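Local coordinates for protein BlEst2 (Bacillus licheniformis, PDB 6WPX) that probably hydrolyses ester bonds as a secreted lipase or esterase, in a propeptide form whose C-terminal domain is autoinhibitory, at residues T204-K209 with N238-Y243; R140-G145 with P265-L270. One frame throughout, in Å; residues are numbered along the deposited sequence.

In the fold
Both contacts are anchored on neighbouring parallel strands of the seven-stranded mixed sheet of the alpha/beta-hydrolase domain, and their centres lie about 11 Å apart. Interaction 2 closes the wider loop, joining strand 138-144 to the end of helix 260-267; interaction 1, which sets the end of strand 201-205 against the loop 238-243, is nested inside it along the chain. They meet directly: L205 N and T143 O lie 2.8 Å apart, as a probable hydrogen bond between the strands, and L205 CD1 packs 3.5 Å from L270 CD1. With T204 facing one way and L205 the other, strand 201-205 serves both contacts, so loop and helix end are fastened to one sheet.

Interaction 1: T204-K209 with N238-Y243; sequences TLAGNK and NARLPY
A206 lays its CB over one face of the R240 guanidinium, 3.8 Å above the plane and over its centre. The same methyl also meets A239 CB at 3.7 Å, a small apolar patch beside the charged group. At the guanidinium edge, R240 NH1 donates to T204 OG1 across 3.0 Å with an N-H...O angle of 162°, the hydroxyl oxygen only 2° out of plane. Face packing and edge bond together limit both tilt and rotation of the group. R240 gets there because its chain bends at chi2 (-47°) and brings the tip back toward the strand. Elsewhere NE forms a salt bridge with E236 and NH2 bonds to L247 O, which places this buried charge in a polar setting; T204 OG1 also bonds to N246 OD1. A leucine in place of R240 would probably leave E236 without its charged mate and deprive T204 OG1 of an N-H donor. Alongside, a water lies between L205 O (2.8 Å) and A239 O (2.9 Å), within hydrogen-bonding distance of both, while T204 CB rests 3.4 Å from A239 O. The contact thus ties the end of strand 201-205 to the loop leading into edge strand 245-246; L241 reaches helix 181-191 through R188, and T204 packs on T143 of strand 138-144.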
loop_
_atom_site.group_PDB
_atom_site.type_symbol
_atom_site.label_atom_id
_atom_site.label_comp_id
_atom_site.label_asym_id
_atom_site.label_seq_id
_atom_site.Cartn_x
_atom_site.Cartn_y
_atom_site.Cartn_z
ATOM N N THR A 204 -11.938 7.419 10.348
ATOM C CA THR A 204 -11.233 6.414 9.549
ATOM C C THR A 204 -11.678 5.045 9.947
ATOM O O THR A 204 -11.900 4.775 11.127
ATOM C CB THR A 204 -9.696 6.528 9.635
ATOM O OG1 THR A 204 -9.268 6.100 10.919
ATOM C CG2 THR A 204 -9.158 7.939 9.308
ATOM N N LEU A 205 -11.835 4.194 8.956
ATOM C CA LEU A 205 -12.117 2.776 9.128
ATOM C C LEU A 205 -10.928 2.059 8.512
ATOM O O LEU A 205 -10.347 2.537 7.527
ATOM C CB LEU A 205 -13.407 2.327 8.421
ATOM C CG LEU A 205 -14.680 2.331 9.286
ATOM C CD1 LEU A 205 -15.085 3.761 9.629
ATOM C CD2 LEU A 205 -15.842 1.638 8.541
ATOM N N ALA A 206 -10.554 0.940 9.104
ATOM C CA ALA A 206 -9.465 0.115 8.580
ATOM C C ALA A 206 -9.803 -1.336 8.829
ATOM O O ALA A 206 -10.504 -1.652 9.794
ATOM C CB ALA A 206 -8.143 0.479 9.251
ATOM N N GLY A 207 -9.319 -2.201 7.953
ATOM C CA GLY A 207 -9.519 -3.639 8.090
ATOM C C GLY A 207 -8.262 -4.342 8.583
ATOM O O GLY A 207 -7.151 -3.815 8.431
ATOM N N ASN A 208 -8.425 -5.527 9.185
ATOM C CA ASN A 208 -7.275 -6.318 9.669
ATOM C C ASN A 208 -7.281 -7.716 9.055
ATOM O O ASN A 208 -6.527 -8.571 9.494
ATOM C CB ASN A 208 -7.280 -6.426 11.196
ATOM C CG ASN A 208 -8.511 -7.092 11.745
ATOM O OD1 ASN A 208 -9.230 -7.799 11.053
ATOM N ND2 ASN A 208 -8.846 -6.791 12.967
ATOM N N LYS A 209 -8.169 -7.957 8.089
ATOM C CA LYS A 209 -8.275 -9.274 7.472
ATOM C C LYS A 209 -7.426 -9.322 6.202
ATOM O O LYS A 209 -7.526 -8.430 5.375
ATOM C CB LYS A 209 -9.756 -9.615 7.166
ATOM C CG LYS A 209 -9.958 -11.056 6.704
ATOM C CD LYS A 209 -11.385 -11.569 6.903
ATOM C CE LYS A 209 -12.268 -11.330 5.701
ATOM N NZ LYS A 209 -13.543 -12.088 5.798
ATOM N N ASN A 238 -1.198 2.925 8.853
ATOM C CA ASN A 238 -1.163 3.861 7.743
ATOM C C ASN A 238 -2.539 4.277 7.264
ATOM O O ASN A 238 -2.619 5.178 6.449
ATOM C CB ASN A 238 -0.305 3.312 6.589
ATOM C CG ASN A 238 1.178 3.304 6.897
ATOM O OD1 ASN A 238 1.603 3.417 8.039
ATOM N ND2 ASN A 238 2.001 3.246 5.879
ATOM N N ALA A 239 -3.617 3.669 7.799
ATOM C CA ALA A 239 -5.003 4.007 7.445
ATOM C C ALA A 239 -5.593 5.086 8.366
ATOM O O ALA A 239 -6.766 5.473 8.214
ATOM C CB ALA A 239 -5.871 2.757 7.472
ATOM N N ARG A 240 -4.775 5.594 9.310
ATOM C CA ARG A 240 -5.236 6.551 10.329
ATOM C C ARG A 240 -4.791 7.983 10.095
ATOM O O ARG A 240 -3.831 8.216 9.349
ATOM C CB ARG A 240 -4.751 6.109 11.740
ATOM C CG ARG A 240 -5.068 4.674 12.110
ATOM C CD ARG A 240 -6.517 4.316 11.791
ATOM N NE ARG A 240 -6.877 3.028 12.356
ATOM C CZ ARG A 240 -8.116 2.583 12.480
ATOM N NH1 ARG A 240 -9.142 3.326 12.071
ATOM N NH2 ARG A 240 -8.344 1.393 13.000
ATOM N N LEU A 241 -5.494 8.934 10.750
ATOM C CA LEU A 241 -5.169 10.351 10.788
ATOM C C LEU A 241 -5.062 10.759 12.273
ATOM O O LEU A 241 -5.875 10.300 13.092
ATOM C CB LEU A 241 -6.194 11.230 10.055
ATOM C CG LEU A 241 -6.249 11.101 8.528
ATOM C CD1 LEU A 241 -7.501 11.789 7.986
ATOM C CD2 LEU A 241 -5.010 11.711 7.887
ATOM N N PRO A 242 -4.062 11.593 12.645
ATOM C CA PRO A 242 -3.860 11.909 14.077
ATOM C C PRO A 242 -5.005 12.618 14.803
ATOM O O PRO A 242 -5.176 12.404 15.999
ATOM C CB PRO A 242 -2.578 12.765 14.088
ATOM C CG PRO A 242 -2.409 13.246 12.698
ATOM C CD PRO A 242 -3.017 12.203 11.801
ATOM N N TYR A 243 -5.796 13.417 14.093
ATOM C CA TYR A 243 -6.902 14.205 14.659
ATOM C C TYR A 243 -8.249 13.559 14.343
ATOM O O TYR A 243 -9.284 14.155 14.624
ATOM C CB TYR A 243 -6.881 15.614 14.032
ATOM C CG TYR A 243 -6.493 15.565 12.567
ATOM C CD1 TYR A 243 -7.428 15.234 11.586
ATOM C CD2 TYR A 243 -5.178 15.785 12.167
ATOM C CE1 TYR A 243 -7.061 15.119 10.249
ATOM C CE2 TYR A 243 -4.801 15.674 10.834
ATOM C CZ TYR A 243 -5.747 15.332 9.882
ATOM O OH TYR A 243 -5.402 15.248 8.569
HETATM O O HOH W 1 -8.977 4.784 6.492
#

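Interaction 2: R140-G145 with P265-L270; sequences RVITLG and PVFMPL
I142 projects from its strand as a forked bump that fits between F267 and L270: CG2 meets F267 CB at 4.1 Å, and CD1 approaches L270 CB, also at 4.1 Å. With CG1 beside the backbone N and CG2 beside the carbonyl carbon (chi1 -59°), the two branches of the beta-branched side chain point to different partners. Two residues on, the side chain of L144 crosses that of F267 at about a right angle, and its two methyls address neighbouring ring atoms, CD2 lying 3.9 Å from F267 CD2 and CD1 4.1 Å from CE2. F267 therefore fills the hollow beside I142 and L144. At the other end the fit turns polar. R140, bent at chi3, donates from NH1 to L270 O over 2.8 Å with an N-H...O angle of 152°; the oxygen lies near the guanidinium plane, whereas the donor stands well out of the carbonyl plane. NH1 bonds to I273 O as well, so one nitrogen grips two carbonyls, those of L270 and I273. Helix 260-267 and the residues that follow it thus pack on the face of the sheet offered by R140, I142 and L144, with F267 reaching V116 of strand 113-118 and L270 reaching L205 of strand 201-205.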
loop_
_atom_site.group_PDB
_atom_site.type_symbol
_atom_site.label_atom_id
_atom_site.label_comp_id
_atom_site.label_asym_id
_atom_site.label_seq_id
_atom_site.Cartn_x
_atom_site.Cartn_y
_atom_site.Cartn_z
ATOM N N ARG A 140 -18.459 16.262 6.683
ATOM C CA ARG A 140 -17.527 15.312 7.256
ATOM C C ARG A 140 -17.015 14.343 6.218
ATOM O O ARG A 140 -17.617 14.179 5.150
ATOM C CB ARG A 140 -18.148 14.559 8.463
ATOM C CG ARG A 140 -19.303 13.623 8.100
ATOM C CD ARG A 140 -19.890 12.947 9.330
ATOM N NE ARG A 140 -20.450 13.925 10.271
ATOM C CZ ARG A 140 -20.757 13.658 11.532
ATOM N NH1 ARG A 140 -20.577 12.434 12.022
ATOM N NH2 ARG A 140 -21.264 14.604 12.310
ATOM N N VAL A 141 -15.930 13.682 6.568
ATOM C CA VAL A 141 -15.274 12.680 5.737
ATOM C C VAL A 141 -15.067 11.391 6.539
ATOM O O VAL A 141 -14.486 11.407 7.621
ATOM C CB VAL A 141 -13.937 13.214 5.169
ATOM C CG1 VAL A 141 -13.262 12.188 4.253
ATOM C CG2 VAL A 141 -14.142 14.539 4.433
ATOM N N ILE A 142 -15.480 10.269 5.943
ATOM C CA ILE A 142 -15.240 8.926 6.444
ATOM C C ILE A 142 -14.354 8.233 5.396
ATOM O O ILE A 142 -14.710 8.158 4.230
ATOM C CB ILE A 142 -16.559 8.175 6.710
ATOM C CG1 ILE A 142 -17.423 8.937 7.744
ATOM C CG2 ILE A 142 -16.283 6.691 7.110
ATOM C CD1 ILE A 142 -18.869 8.680 7.611
ATOM N N THR A 143 -13.191 7.765 5.810
ATOM C CA THR A 143 -12.274 7.075 4.908
ATOM C C THR A 143 -12.277 5.584 5.238
ATOM O O THR A 143 -12.264 5.222 6.407
ATOM C CB THR A 143 -10.879 7.702 4.897
ATOM O OG1 THR A 143 -10.166 7.359 6.084
ATOM C CG2 THR A 143 -10.898 9.217 4.658
ATOM N N LEU A 144 -12.291 4.738 4.197
ATOM C CA LEU A 144 -12.305 3.288 4.307
ATOM C C LEU A 144 -11.010 2.756 3.695
ATOM O O LEU A 144 -10.820 2.850 2.481
ATOM C CB LEU A 144 -13.519 2.697 3.539
ATOM C CG LEU A 144 -14.924 3.335 3.787
ATOM C CD1 LEU A 144 -15.994 2.674 2.907
ATOM C CD2 LEU A 144 -15.317 3.257 5.241
ATOM N N GLY A 145 -10.155 2.189 4.535
ATOM C CA GLY A 145 -8.874 1.621 4.114
ATOM C C GLY A 145 -8.028 2.570 3.311
ATOM O O GLY A 145 -7.446 2.183 2.293
ATOM N N PRO A 265 -23.793 -0.333 7.569
ATOM C CA PRO A 265 -24.355 -0.256 8.933
ATOM C C PRO A 265 -23.310 0.163 9.980
ATOM O O PRO A 265 -23.667 0.795 10.985
ATOM C CB PRO A 265 -24.844 -1.693 9.192
ATOM C CG PRO A 265 -24.936 -2.336 7.892
ATOM C CD PRO A 265 -23.894 -1.721 7.042
ATOM N N VAL A 266 -22.004 -0.149 9.712
ATOM C CA VAL A 266 -20.893 0.162 10.606
ATOM C C VAL A 266 -20.586 1.662 10.587
ATOM O O VAL A 266 -20.474 2.256 11.647
ATOM C CB VAL A 266 -19.623 -0.705 10.346
ATOM C CG1 VAL A 266 -18.495 -0.315 11.325
ATOM C CG2 VAL A 266 -19.951 -2.201 10.454
ATOM N N PHE A 267 -20.468 2.280 9.410
ATOM C CA PHE A 267 -20.202 3.719 9.407
ATOM C C PHE A 267 -21.479 4.552 9.480
ATOM O O PHE A 267 -21.372 5.752 9.637
ATOM C CB PHE A 267 -19.280 4.147 8.242
ATOM C CG PHE A 267 -19.781 3.930 6.833
ATOM C CD1 PHE A 267 -20.784 4.742 6.300
ATOM C CD2 PHE A 267 -19.182 2.979 6.000
ATOM C CE1 PHE A 267 -21.232 4.553 4.991
ATOM C CE2 PHE A 267 -19.632 2.798 4.688
ATOM C CZ PHE A 267 -20.644 3.589 4.191
ATOM N N MET A 268 -22.677 3.949 9.401
ATOM C CA MET A 268 -23.947 4.703 9.497
ATOM C C MET A 268 -24.004 5.611 10.757
ATOM O O MET A 268 -24.296 6.798 10.586
ATOM C CB MET A 268 -25.181 3.841 9.362
ATOM C CG MET A 268 -26.487 4.673 9.325
ATOM S SD MET A 268 -27.966 3.680 9.159
ATOM C CE MET A 268 -27.964 2.786 10.737
ATOM N N PRO A 269 -23.638 5.152 11.978
ATOM C CA PRO A 269 -23.602 6.095 13.121
ATOM C C PRO A 269 -22.561 7.206 12.910
ATOM O O PRO A 269 -22.756 8.313 13.386
ATOM C CB PRO A 269 -23.196 5.218 14.322
ATOM C CG PRO A 269 -22.688 3.994 13.758
ATOM C CD PRO A 269 -23.283 3.782 12.409
ATOM N N LEU A 270 -21.482 6.915 12.185
ATOM C CA LEU A 270 -20.399 7.878 11.903
ATOM C C LEU A 270 -20.849 8.962 10.932
ATOM O O LEU A 270 -20.194 9.991 10.816
ATOM C CB LEU A 270 -19.115 7.177 11.371
ATOM C CG LEU A 270 -18.571 6.008 12.194
ATOM C CD1 LEU A 270 -17.201 5.603 11.701
ATOM C CD2 LEU A 270 -18.512 6.316 13.687
#